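Local coordinates for protein peptidase M28 (Shewanella amazonensis SB2B, PDB 3IIB) that probably acts as a zinc-dependent carboxypeptidase or dipeptidase, with two zinc ions held side by side in its active site, at residues Ile26-Thr31 against Asp406-Ile411; Asp259-Gly264 against Glu303-Leu308; Ala267-Ala272 against Glu329-Ala334; Ala275-Ala280 against Val297-Ala302; Gly335-Ile340 against Leu390-Ser395. All coordinates share one frame; numbering follows the deposited sequence.

Contact 1 of 5, residues Ile26-Thr31 against Asp406-Ile411; sequences IVESLT and DTLDKI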
# COMPACT_ATOMS: atom_id res chain seq x y z
N ILE A 26 -6.88 19.10 -13.94
CA ILE A 26 -5.90 19.98 -13.30
C ILE A 26 -5.01 19.13 -12.37
O ILE A 26 -3.77 19.27 -12.37
CB ILE A 26 -6.54 21.14 -12.54
CG1 ILE A 26 -7.16 22.13 -13.53
CG2 ILE A 26 -5.49 21.87 -11.76
CD1 ILE A 26 -8.04 23.19 -12.89
N VAL A 27 -5.62 18.23 -11.62
CA VAL A 27 -4.82 17.41 -10.70
C VAL A 27 -4.00 16.34 -11.46
O VAL A 27 -2.84 16.01 -11.06
CB VAL A 27 -5.60 16.82 -9.50
CG1 VAL A 27 -6.72 15.89 -9.92
CG2 VAL A 27 -4.60 16.08 -8.55
N GLU A 28 -4.54 15.85 -12.57
CA GLU A 28 -3.76 14.93 -13.43
C GLU A 28 -2.53 15.70 -13.94
O GLU A 28 -1.42 15.18 -13.93
CB GLU A 28 -4.59 14.41 -14.58
CG GLU A 28 -3.95 13.31 -15.40
CD GLU A 28 -3.04 13.80 -16.53
OE1 GLU A 28 -2.92 15.01 -16.79
OE2 GLU A 28 -2.42 12.92 -17.17
N SER A 29 -2.75 16.95 -14.34
CA SER A 29 -1.66 17.75 -14.89
C SER A 29 -0.54 17.98 -13.87
O SER A 29 0.66 17.84 -14.16
CB SER A 29 -2.24 19.05 -15.41
OG SER A 29 -1.19 19.88 -15.92
N LEU A 30 -0.95 18.32 -12.65
CA LEU A 30 -0.01 18.65 -11.59
C LEU A 30 0.79 17.40 -11.20
O LEU A 30 2.04 17.42 -11.11
CB LEU A 30 -0.76 19.22 -10.38
CG LEU A 30 0.04 19.57 -9.10
CD1 LEU A 30 1.26 20.48 -9.34
CD2 LEU A 30 -0.91 20.16 -8.03
N THR A 31 0.08 16.30 -10.98
CA THR A 31 0.74 15.08 -10.50
C THR A 31 1.64 14.47 -11.57
O THR A 31 2.69 13.90 -11.24
CB THR A 31 -0.25 14.03 -9.96
OG1 THR A 31 -1.21 13.71 -10.97
CG2 THR A 31 -0.98 14.55 -8.71
N ASP A 406 0.23 8.40 -1.89
CA ASP A 406 -0.57 9.59 -2.24
C ASP A 406 -0.42 9.92 -3.72
O ASP A 406 0.41 10.77 -4.13
CB ASP A 406 -0.22 10.79 -1.36
CG ASP A 406 -1.09 11.98 -1.67
OD1 ASP A 406 -2.02 11.77 -2.49
OD2 ASP A 406 -0.90 13.08 -1.11
N THR A 407 -1.21 9.20 -4.51
CA THR A 407 -1.10 9.22 -5.97
C THR A 407 -2.46 9.48 -6.60
O THR A 407 -3.50 9.35 -5.95
CB THR A 407 -0.50 7.88 -6.52
OG1 THR A 407 -1.30 6.78 -6.11
CG2 THR A 407 0.94 7.65 -6.03
N LEU A 408 -2.44 9.79 -7.89
CA LEU A 408 -3.63 10.30 -8.58
C LEU A 408 -4.80 9.36 -8.48
O LEU A 408 -5.97 9.78 -8.38
CB LEU A 408 -3.27 10.60 -10.05
CG LEU A 408 -4.40 11.05 -10.99
CD1 LEU A 408 -4.97 12.40 -10.60
CD2 LEU A 408 -3.89 11.04 -12.42
N ASP A 409 -4.49 8.06 -8.58
CA ASP A 409 -5.51 7.02 -8.55
C ASP A 409 -6.27 6.91 -7.23
O ASP A 409 -7.25 6.14 -7.15
CB ASP A 409 -4.86 5.69 -8.87
CG ASP A 409 -3.65 5.42 -7.97
OD1 ASP A 409 -2.52 5.88 -8.33
OD2 ASP A 409 -3.88 4.84 -6.87
N LYS A 410 -5.81 7.63 -6.20
CA LYS A 410 -6.53 7.72 -4.95
C LYS A 410 -7.71 8.70 -4.98
O LYS A 410 -8.52 8.66 -4.07
CB LYS A 410 -5.61 8.05 -3.79
CG LYS A 410 -4.41 7.04 -3.61
CD LYS A 410 -4.83 5.55 -3.67
CE LYS A 410 -3.63 4.61 -3.44
NZ LYS A 410 -2.50 4.92 -4.36
N ILE A 411 -7.78 9.56 -5.98
CA ILE A 411 -8.85 10.56 -6.10
C ILE A 411 -10.05 9.91 -6.79
O ILE A 411 -9.90 9.32 -7.88
CB ILE A 411 -8.34 11.76 -6.93
CG1 ILE A 411 -7.28 12.54 -6.12
CG2 ILE A 411 -9.49 12.70 -7.39
CD1 ILE A 411 -6.71 13.66 -6.87
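L408 forks against the flank of helix 22-33, its two methyls crossing two neighbouring side chains at a slant. CD1 meets V27 CG1 at 4.0 Å, while CD2 lies against E28 CG at 3.7 Å. The fork reaches the helix because CG stands anti to the L408 backbone N (chi1 176°), which sends both branches outward from the loop. T31, one turn further along, meets the base of the same leucine at about a right angle, with OG1 3.8 Å from L408 CB. That hydroxyl is already committed: OG1 donates to V27 O at 2.8 Å, and T31 N reaches the same carbonyl from the opposite face of its plane. V27 and I411 approach tip to tip, CG2 of the valine standing 3.6 Å from CD1 of the isoleucine. The partner of the helix is a short 3-10 turn, residues 408-410, and the contact thus joins helix 22-33 to the loop that leads into helix 413-432, the last helix of the M28 peptidase fold. L416 of that helix touches both V27 and I411. Beyond its CG, E28 turns off at chi2 (-86°), and its carboxylate forms a salt bridge with R215 of the second subunit. Within the segment 406-411, T407 OG1 donates to D409 OD1 at 2.7 Å, and K410 NZ forms a salt bridge with D409 OD2 at 2.9 Å. D409 OD2 is also hydrogen-bonded to H178 of the second subunit.

Contact 2 of 5, residues Asp259-Gly264 against Glu303-Leu308; sequences DSWDEG and EELGLL. With ZN (zinc ion), chain B.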
# COMPACT_ATOMS: atom_id res chain seq x y z
N ASP A 259 2.37 23.01 -2.27
CA ASP A 259 3.49 22.14 -1.92
C ASP A 259 2.97 20.77 -1.43
O ASP A 259 1.78 20.61 -1.13
CB ASP A 259 4.37 22.80 -0.87
CG ASP A 259 3.66 22.93 0.52
OD1 ASP A 259 2.51 23.43 0.56
OD2 ASP A 259 4.25 22.55 1.56
N SER A 260 3.90 19.82 -1.28
CA SER A 260 3.55 18.49 -0.81
C SER A 260 4.75 17.90 -0.16
O SER A 260 5.84 18.49 -0.19
CB SER A 260 3.12 17.56 -1.97
OG SER A 260 4.18 17.17 -2.84
N TRP A 261 4.56 16.72 0.43
CA TRP A 261 5.70 15.84 0.76
C TRP A 261 6.22 15.14 -0.51
O TRP A 261 5.61 15.26 -1.62
CB TRP A 261 5.38 14.88 1.92
CG TRP A 261 5.40 15.69 3.20
CD1 TRP A 261 4.33 16.24 3.82
CD2 TRP A 261 6.56 16.22 3.86
NE1 TRP A 261 4.73 17.00 4.90
CE2 TRP A 261 6.10 17.02 4.93
CE3 TRP A 261 7.95 16.10 3.64
CZ2 TRP A 261 6.98 17.68 5.79
CZ3 TRP A 261 8.82 16.75 4.50
CH2 TRP A 261 8.34 17.53 5.56
N ASP A 262 7.36 14.47 -0.35
CA ASP A 262 8.21 14.20 -1.49
C ASP A 262 8.19 12.78 -2.02
O ASP A 262 8.85 12.52 -3.02
CB ASP A 262 9.68 14.62 -1.18
CG ASP A 262 10.19 14.09 0.13
OD1 ASP A 262 9.45 13.99 1.15
OD2 ASP A 262 11.41 13.79 0.20
N GLU A 263 7.49 11.87 -1.33
CA GLU A 263 7.57 10.43 -1.67
C GLU A 263 6.41 9.89 -2.49
O GLU A 263 6.56 8.80 -3.10
CB GLU A 263 7.78 9.58 -0.41
CG GLU A 263 9.00 10.05 0.42
CD GLU A 263 9.51 8.97 1.34
OE1 GLU A 263 8.78 8.64 2.26
OE2 GLU A 263 10.65 8.46 1.14
N GLY A 264 5.27 10.59 -2.50
CA GLY A 264 4.15 10.30 -3.42
C GLY A 264 4.15 11.28 -4.59
O GLY A 264 5.22 11.72 -5.06
N GLU A 303 3.02 24.96 3.00
CA GLU A 303 2.07 24.63 4.08
C GLU A 303 2.60 23.51 4.97
O GLU A 303 2.44 23.55 6.17
CB GLU A 303 0.69 24.27 3.50
CG GLU A 303 -0.37 24.01 4.56
CD GLU A 303 -0.37 22.59 5.10
OE1 GLU A 303 0.27 21.72 4.48
OE2 GLU A 303 -1.03 22.33 6.13
N GLU A 304 3.23 22.51 4.36
CA GLU A 304 3.74 21.32 5.07
C GLU A 304 4.82 21.65 6.09
O GLU A 304 5.03 20.90 7.03
CB GLU A 304 4.27 20.28 4.07
CG GLU A 304 3.28 19.81 2.99
CD GLU A 304 2.19 18.91 3.53
OE1 GLU A 304 2.08 18.75 4.77
OE2 GLU A 304 1.48 18.33 2.68
N LEU A 305 5.48 22.79 5.90
CA LEU A 305 6.58 23.19 6.76
C LEU A 305 6.12 24.16 7.86
O LEU A 305 6.94 24.81 8.49
CB LEU A 305 7.70 23.82 5.94
CG LEU A 305 8.19 22.95 4.76
CD1 LEU A 305 9.42 23.67 4.14
CD2 LEU A 305 8.53 21.51 5.17
N GLY A 306 4.81 24.26 8.10
CA GLY A 306 4.30 25.15 9.13
C GLY A 306 3.54 26.37 8.64
O GLY A 306 3.66 27.46 9.21
N LEU A 307 2.71 26.18 7.62
CA LEU A 307 1.88 27.28 7.12
C LEU A 307 2.70 28.51 6.74
O LEU A 307 2.24 29.62 6.86
CB LEU A 307 0.82 27.72 8.14
CG LEU A 307 0.11 26.65 8.96
CD1 LEU A 307 -0.92 27.31 9.91
CD2 LEU A 307 -0.50 25.61 8.04
N LEU A 308 3.92 28.33 6.25
CA LEU A 308 4.77 29.48 5.98
C LEU A 308 4.18 30.44 4.95
O LEU A 308 4.25 31.64 5.12
CB LEU A 308 6.17 29.02 5.53
CG LEU A 308 6.90 28.10 6.52
CD1 LEU A 308 8.29 27.74 5.99
CD2 LEU A 308 6.98 28.68 7.94
ZN ZN B . 0.18 17.62 4.50
O HOH W 1 1.72 16.05 0.88
O HOH W 2 3.88 18.29 7.48
O HOH W 3 -1.01 19.39 4.51
O HOH W 4 -0.90 17.56 6.35
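E304, with W261 beside it and D259 behind it, grips one zinc ion through both carboxylate oxygens, OE1 at 2.2 Å and OE2 at 2.4 Å from the metal. Its chain bends at chi2 (-72°), which brings the carboxylate round to the ion. D269, H402 and two waters complete the shell. W261 NE1 makes a weak, bent bond to E304 OE1 at 3.2 Å, the indole and carboxylate planes standing 53° apart. Water bridges add to this: one links W261 N to E304 OE2, another W261 NE1 to E304 O. Further along the ring, W261 CH2 packs on L305 CD2. Behind the ligand, the D259 carboxylate faces the start of the turn 303-306. Its OD2 takes E304 N on the syn lone pair (3.0 Å, 162°), and OD1 takes E303 N more weakly. Replacing D259 by an alanine would probably leave both amides without these acceptors and let the turn that carries E304 shift. The water that bridges the two zinc ions donates to E303 OE1 at 2.7 Å from its oxygen. Adjacent glutamates, the first facing the bridging water and the second on the metal, are consistent with the co-catalytic dizinc site of M28 peptidases.

Contact 3 of 5, residues Ala267-Ala272 against Glu329-Ala334; sequences AIDDGA and ESDFGA. With ZN (zinc ion), chain C; ZN (zinc ion), chain B.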
# COMPACT_ATOMS: atom_id res chain seq x y z
N ALA A 267 -1.05 13.92 -4.54
CA ALA A 267 -2.32 13.97 -5.21
C ALA A 267 -3.43 14.42 -4.28
O ALA A 267 -4.19 15.33 -4.63
CB ALA A 267 -2.68 12.59 -5.86
N ILE A 268 -3.60 13.81 -3.12
CA ILE A 268 -4.71 14.25 -2.29
C ILE A 268 -4.28 15.34 -1.34
O ILE A 268 -5.10 16.14 -0.87
CB ILE A 268 -5.42 13.05 -1.58
CG1 ILE A 268 -4.57 12.51 -0.45
CG2 ILE A 268 -5.80 11.94 -2.61
CD1 ILE A 268 -5.21 11.37 0.33
N ASP A 269 -2.97 15.39 -1.03
CA ASP A 269 -2.44 16.42 -0.17
C ASP A 269 -1.35 17.21 -0.93
O ASP A 269 -0.16 16.85 -0.85
CB ASP A 269 -1.82 15.81 1.08
CG ASP A 269 -1.50 16.84 2.13
OD1 ASP A 269 -1.93 18.01 1.98
OD2 ASP A 269 -0.79 16.51 3.11
N ASP A 270 -1.72 18.25 -1.65
CA ASP A 270 -3.06 18.77 -1.78
C ASP A 270 -3.34 19.14 -3.23
O ASP A 270 -3.97 20.16 -3.55
CB ASP A 270 -3.21 19.99 -0.83
CG ASP A 270 -4.63 20.52 -0.75
OD1 ASP A 270 -5.59 19.70 -0.92
OD2 ASP A 270 -4.78 21.77 -0.51
N GLY A 271 -2.92 18.26 -4.15
CA GLY A 271 -3.23 18.44 -5.54
C GLY A 271 -4.73 18.51 -5.77
O GLY A 271 -5.22 19.28 -6.62
N ALA A 272 -5.50 17.73 -5.04
CA ALA A 272 -6.94 17.77 -5.15
C ALA A 272 -7.47 19.17 -4.82
O ALA A 272 -8.32 19.68 -5.51
CB ALA A 272 -7.54 16.74 -4.21
N GLU A 329 -10.34 27.34 2.55
CA GLU A 329 -9.29 26.51 1.94
C GLU A 329 -9.70 25.05 1.86
O GLU A 329 -10.22 24.49 2.82
CB GLU A 329 -8.00 26.61 2.72
CG GLU A 329 -6.94 25.68 2.17
CD GLU A 329 -5.55 25.85 2.79
OE1 GLU A 329 -5.48 25.88 4.04
OE2 GLU A 329 -4.55 25.96 2.02
N SER A 330 -9.43 24.45 0.70
CA SER A 330 -9.62 23.00 0.48
C SER A 330 -8.26 22.32 0.76
O SER A 330 -7.30 22.47 -0.02
CB SER A 330 -10.04 22.73 -0.94
OG SER A 330 -10.34 21.34 -1.17
N ASP A 331 -8.20 21.56 1.84
CA ASP A 331 -6.98 20.78 2.18
C ASP A 331 -7.37 19.60 3.08
O ASP A 331 -6.83 19.41 4.15
CB ASP A 331 -5.95 21.63 2.89
CG ASP A 331 -4.66 20.88 3.12
OD1 ASP A 331 -4.35 20.02 2.29
OD2 ASP A 331 -3.95 21.16 4.08
N PHE A 332 -8.31 18.81 2.60
CA PHE A 332 -8.64 17.52 3.23
C PHE A 332 -8.99 16.51 2.15
O PHE A 332 -9.94 15.75 2.27
CB PHE A 332 -9.72 17.74 4.27
CG PHE A 332 -9.83 16.65 5.29
CD1 PHE A 332 -8.76 15.84 5.62
CD2 PHE A 332 -11.04 16.43 5.95
CE1 PHE A 332 -8.89 14.87 6.55
CE2 PHE A 332 -11.15 15.46 6.94
CZ PHE A 332 -10.08 14.67 7.23
N GLY A 333 -8.15 16.49 1.11
CA GLY A 333 -8.24 15.50 0.02
C GLY A 333 -9.34 15.81 -0.96
O GLY A 333 -9.57 16.97 -1.28
N ALA A 334 -9.98 14.75 -1.47
CA ALA A 334 -10.99 14.84 -2.54
C ALA A 334 -12.35 14.31 -2.12
O ALA A 334 -13.26 14.31 -2.94
CB ALA A 334 -10.53 14.12 -3.80
ZN ZN C . -2.50 19.53 3.27
ZN ZN B . 0.18 17.62 4.50
O HOH W 5 -5.43 17.60 1.48
O HOH W 6 -8.41 19.41 -0.57
O HOH W 7 -3.75 18.23 4.83
O HOH W 4 -0.90 17.56 6.35
O HOH W 3 -1.01 19.39 4.51
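D331 OD1 is held by a zinc ion at 2.1 Å and by a water at 2.8 Å, and stands 3.2 Å from D269 OD1, which binds the same metal. D331 OD2 also binds this zinc, so the aspartate is bidentate. D269 divides its oxygens instead: OD1 goes to that ion, OD2 to the second zinc at 2.0 Å. With CG anti to the D269 backbone N (chi1 -169°), the carboxylate is carried out between the two metals. H257 also binds the first zinc, and E304 and H402 the second. The peptide bond between D269 and D270 is cis, a hallmark of the dizinc site in M28 peptidases, and the D270 side chain points toward the 329-334 loop, beside D331. There D270 CG lies 3.1 Å from D331 OD1, the carboxylate planes 48° apart. D270 OD2 sits 2.7 Å from S330 O and accepts from H257 N, while OD1 takes a water that also reaches S330 OG, F332 N and G333 O. With an alanine at D270, H257 N would probably lose its acceptor, and the water shared with S330 OG and G333 O one of its partners. Further along, G333 CA makes a CA-H...O contact with I268 O at 3.3 Å, and A272 CB meets A334 CB at 4.0 Å. The metal-binding start of helix 267-285, opened by a pi-type turn, packs against the loop after strand 324-329, whose S330 pairs with G255 on strand 247-257, and L416 of helix 413-432 touches both A272 and A334.

Contact 4 of 5, residues Ala275-Ala280 against Val297-Ala302; sequences AIVTAA and VVLYAA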
# COMPACT_ATOMS: atom_id res chain seq x y z
N ALA A 275 -6.84 21.73 -7.53
CA ALA A 275 -7.76 21.51 -8.64
C ALA A 275 -9.13 21.97 -8.30
O ALA A 275 -9.83 22.52 -9.16
CB ALA A 275 -7.80 20.03 -9.03
N ILE A 276 -9.54 21.75 -7.05
CA ILE A 276 -10.90 22.10 -6.63
C ILE A 276 -11.09 23.59 -6.73
O ILE A 276 -12.04 24.07 -7.38
CB ILE A 276 -11.18 21.58 -5.21
CG1 ILE A 276 -11.41 20.07 -5.26
CG2 ILE A 276 -12.40 22.30 -4.58
CD1 ILE A 276 -11.18 19.35 -3.90
N VAL A 277 -10.19 24.36 -6.09
CA VAL A 277 -10.37 25.83 -6.07
C VAL A 277 -10.10 26.47 -7.44
O VAL A 277 -10.85 27.40 -7.86
CB VAL A 277 -9.60 26.55 -4.93
CG1 VAL A 277 -10.05 25.98 -3.54
CG2 VAL A 277 -8.06 26.48 -5.11
N THR A 278 -9.14 25.95 -8.19
CA THR A 278 -8.84 26.48 -9.55
C THR A 278 -9.99 26.20 -10.52
O THR A 278 -10.43 27.11 -11.24
CB THR A 278 -7.54 25.93 -10.11
OG1 THR A 278 -6.48 26.23 -9.19
CG2 THR A 278 -7.20 26.57 -11.47
N ALA A 279 -10.47 24.96 -10.55
CA ALA A 279 -11.61 24.63 -11.40
C ALA A 279 -12.87 25.41 -11.02
O ALA A 279 -13.57 25.91 -11.91
CB ALA A 279 -11.91 23.10 -11.39
N ALA A 280 -13.15 25.53 -9.73
CA ALA A 280 -14.32 26.31 -9.26
C ALA A 280 -14.24 27.75 -9.76
O ALA A 280 -15.22 28.30 -10.28
CB ALA A 280 -14.45 26.26 -7.72
N VAL A 297 -7.92 33.18 -6.05
CA VAL A 297 -7.41 31.84 -5.81
C VAL A 297 -6.01 31.99 -5.27
O VAL A 297 -5.18 32.64 -5.89
CB VAL A 297 -7.40 30.98 -7.09
CG1 VAL A 297 -6.67 29.64 -6.87
CG2 VAL A 297 -8.84 30.70 -7.57
N VAL A 298 -5.74 31.44 -4.09
CA VAL A 298 -4.39 31.48 -3.55
C VAL A 298 -3.89 30.06 -3.39
O VAL A 298 -4.52 29.25 -2.68
CB VAL A 298 -4.28 32.24 -2.19
CG1 VAL A 298 -2.84 32.29 -1.75
CG2 VAL A 298 -4.88 33.60 -2.32
N LEU A 299 -2.76 29.77 -4.04
CA LEU A 299 -2.14 28.48 -3.96
C LEU A 299 -0.90 28.66 -3.10
O LEU A 299 0.11 29.21 -3.55
CB LEU A 299 -1.82 27.91 -5.34
CG LEU A 299 -2.95 27.87 -6.35
CD1 LEU A 299 -2.51 27.24 -7.70
CD2 LEU A 299 -4.10 27.06 -5.75
N TYR A 300 -1.02 28.28 -1.84
CA TYR A 300 -0.03 28.65 -0.84
C TYR A 300 1.19 27.78 -0.91
O TYR A 300 1.12 26.58 -1.16
CB TYR A 300 -0.61 28.56 0.60
CG TYR A 300 -1.66 29.59 0.96
CD1 TYR A 300 -1.29 30.83 1.40
CD2 TYR A 300 -3.02 29.31 0.90
CE1 TYR A 300 -2.23 31.79 1.78
CE2 TYR A 300 -3.97 30.26 1.24
CZ TYR A 300 -3.57 31.48 1.71
OH TYR A 300 -4.50 32.41 2.10
N ALA A 301 2.32 28.42 -0.65
CA ALA A 301 3.61 27.79 -0.50
C ALA A 301 3.81 27.22 0.90
O ALA A 301 3.38 27.80 1.91
CB ALA A 301 4.78 28.83 -0.78
N ALA A 302 4.53 26.10 0.94
CA ALA A 302 5.19 25.61 2.13
C ALA A 302 4.22 25.43 3.30
O ALA A 302 4.56 25.67 4.44
CB ALA A 302 6.38 26.53 2.49
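A beta-alpha-beta crossover, strand 247-257, helix 267-285 and strand 293-300, brings V277 and T278 of the helix down onto V297 and L299 of its second strand. The two beta strands of the unit run parallel and adjacent in the sheet, and the helix returns over them. The axes of segments 275-280 and 297-300 pass 8.8 Å apart at 158°, close to antiparallel. V277 carries most of the contact with its CG2 methyl. With CG1 anti to the carbonyl carbon of V277 (chi1 -58°), CG2 falls between the backbone N and the carbonyl carbon, from where it meets V297 CG1 at 3.9 Å and L299 CD2 at 4.1 Å. The two valines cross at a slant, whereas V277 and L299 slide past each other in opposite directions. V297 straddles the helix residue: its CG1 lies against V277 CG2, and its CG2 comes within 3.9 Å of V277 O. T278 stands about at a right angle to V297 and offers OG1 to V297 CG1 at 4.1 Å, a van der Waals contact; the hydroxyl has its polar partner in V274 O, one turn back. V298 turns to the other surface of the strand, where CG1 sits 3.5 Å above the centre of the Y300 ring. Strand 293-300 pairs with strand 247-257 through V298 and Y300 and with strand 220-242 through V297 and L299. On the helix, A275 and T278 lean on I26 of helix 22-33, and I276 and A280 rest against Y423 of helix 413-432.

Contact 5 of 5, residues Gly335-Ile340 against Leu390-Ser395; sequences GPIYQI and LRQDGS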
# COMPACT_ATOMS: atom_id res chain seq x y z
N GLY A 335 -12.49 13.92 -0.84
CA GLY A 335 -13.78 13.40 -0.35
C GLY A 335 -14.86 14.46 -0.41
O GLY A 335 -14.57 15.63 -0.27
N PRO A 336 -16.14 14.06 -0.57
CA PRO A 336 -17.16 15.09 -0.75
C PRO A 336 -17.39 15.92 0.51
O PRO A 336 -17.22 15.44 1.66
CB PRO A 336 -18.43 14.30 -1.12
CG PRO A 336 -18.14 12.92 -0.78
CD PRO A 336 -16.69 12.70 -0.64
N ILE A 337 -17.82 17.16 0.29
CA ILE A 337 -18.23 18.06 1.33
C ILE A 337 -19.61 17.68 1.84
O ILE A 337 -20.55 17.48 1.06
CB ILE A 337 -18.22 19.54 0.83
CG1 ILE A 337 -16.78 19.92 0.53
CG2 ILE A 337 -18.81 20.49 1.90
CD1 ILE A 337 -16.62 21.11 -0.38
N TYR A 338 -19.73 17.61 3.17
CA TYR A 338 -21.01 17.24 3.84
C TYR A 338 -21.59 18.33 4.76
O TYR A 338 -22.73 18.21 5.20
CB TYR A 338 -20.85 15.93 4.65
CG TYR A 338 -19.83 16.01 5.77
CD1 TYR A 338 -20.19 16.44 7.05
CD2 TYR A 338 -18.50 15.68 5.55
CE1 TYR A 338 -19.22 16.53 8.07
CE2 TYR A 338 -17.56 15.74 6.56
CZ TYR A 338 -17.91 16.19 7.81
OH TYR A 338 -16.92 16.26 8.79
N GLN A 339 -20.85 19.40 4.98
CA GLN A 339 -21.28 20.46 5.90
C GLN A 339 -20.41 21.70 5.64
O GLN A 339 -19.21 21.57 5.33
CB GLN A 339 -21.11 20.00 7.35
CG GLN A 339 -21.67 20.96 8.40
CD GLN A 339 -21.78 20.28 9.76
OE1 GLN A 339 -22.27 19.16 9.83
NE2 GLN A 339 -21.33 20.95 10.83
N ILE A 340 -21.02 22.88 5.76
CA ILE A 340 -20.24 24.11 5.83
C ILE A 340 -20.39 24.75 7.19
O ILE A 340 -21.49 25.09 7.62
CB ILE A 340 -20.59 25.11 4.70
CG1 ILE A 340 -20.36 24.47 3.34
CG2 ILE A 340 -19.78 26.47 4.89
CD1 ILE A 340 -20.84 25.28 2.14
N LEU A 390 -15.35 24.16 4.81
CA LEU A 390 -16.19 23.35 3.97
C LEU A 390 -15.72 21.92 4.23
O LEU A 390 -14.66 21.47 3.75
CB LEU A 390 -16.04 23.78 2.50
CG LEU A 390 -16.65 25.17 2.20
CD1 LEU A 390 -15.58 26.26 2.40
CD2 LEU A 390 -17.19 25.26 0.79
N ARG A 391 -16.50 21.22 5.04
CA ARG A 391 -16.03 19.99 5.68
C ARG A 391 -16.07 18.84 4.68
O ARG A 391 -17.13 18.48 4.21
CB ARG A 391 -16.94 19.65 6.84
CG ARG A 391 -17.00 20.72 7.95
CD ARG A 391 -15.67 20.89 8.65
NE ARG A 391 -15.76 21.82 9.78
CZ ARG A 391 -14.73 22.25 10.50
NH1 ARG A 391 -13.48 21.86 10.22
NH2 ARG A 391 -14.94 23.10 11.52
N GLN A 392 -14.90 18.24 4.41
CA GLN A 392 -14.79 17.08 3.53
C GLN A 392 -14.82 15.80 4.32
O GLN A 392 -14.30 15.76 5.43
CB GLN A 392 -13.47 17.11 2.78
CG GLN A 392 -13.34 18.26 1.79
CD GLN A 392 -12.05 18.21 1.06
OE1 GLN A 392 -11.01 18.75 1.52
NE2 GLN A 392 -12.07 17.54 -0.08
N ASP A 393 -15.37 14.75 3.71
CA ASP A 393 -15.29 13.39 4.24
C ASP A 393 -13.87 12.86 4.06
O ASP A 393 -13.42 12.57 2.94
CB ASP A 393 -16.30 12.46 3.57
CG ASP A 393 -16.33 11.05 4.19
OD1 ASP A 393 -15.30 10.55 4.69
OD2 ASP A 393 -17.42 10.46 4.19
N GLY A 394 -13.14 12.78 5.17
CA GLY A 394 -11.78 12.29 5.13
C GLY A 394 -11.60 10.90 5.73
O GLY A 394 -10.51 10.57 6.28
N SER A 395 -12.65 10.09 5.69
CA SER A 395 -12.55 8.74 6.31
C SER A 395 -11.37 7.93 5.80
O SER A 395 -10.76 7.19 6.57
CB SER A 395 -13.81 7.92 6.06
OG SER A 395 -14.91 8.52 6.72
O HOH W 8 -11.06 13.44 1.74
O HOH W 9 -14.30 17.13 7.84
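I337 and Q392 pair across two antiparallel strands of a small three-stranded sheet, 365-366, 337-343 and 387-392, in the order in which they lie. I340 and L390 form a second non-hydrogen-bonded pair, and one residue more lies on the first strand than on the second between these pairs, as in a beta bulge. Three main-chain bonds join the two segments: Y338 N to R391 O, R391 N to Q339 O (2.7 Å) and, just beyond the strand ends, D393 N to P336 O. Among side-chain bonds, Q392 NE2 donates to G335 O at 3.2 Å, in the carbonyl plane and on a lone pair, and also to G333 O, tying the strand to the zinc-site loop. Water links Y338 OH to Q392 O, and another G335 N to D393 O. Apolar contacts lie on the face of I337 and L390, where I337 CD1 meets L390 CB and I340 runs beside L390 in the same direction, I340 CD1 3.9 Å from L390 CD2. Helix 413-432 covers this face with N419 and Y423. On the opposite face Y338 CG lies between its backbone N and carbonyl carbon (chi1 62°), setting the ring beside R391, whose CB sits over it in a CH-pi contact, 4.0 Å from the centroid; R391 NE then forms a salt bridge with D341. D393 N lies at the edge of that ring, and D393 OD1 closes an Asx turn by accepting from S395 N at 2.9 Å.

From the N terminus, helix 22-33 opens contact 1, which closes only at 406-411 and so spans every other contact. Within it, contacts 2 and 3 cross: 259-264 and 267-272 follow one another, and their partners 303-308 and 329-334 come in the same order. Contact 4 lies inside both spans, setting helix 267-285 on strand 293-300. Contacts 2 and 3 meet at the zinc pair, sharing one metal and two waters. Contact 5 starts where contact 3 ends and follows it in series, the two touching where the zinc-site loop enters the small sheet. D406 of contact 1 holds the amides of I268 and D269, joining the late loop to the metal-binding helix start.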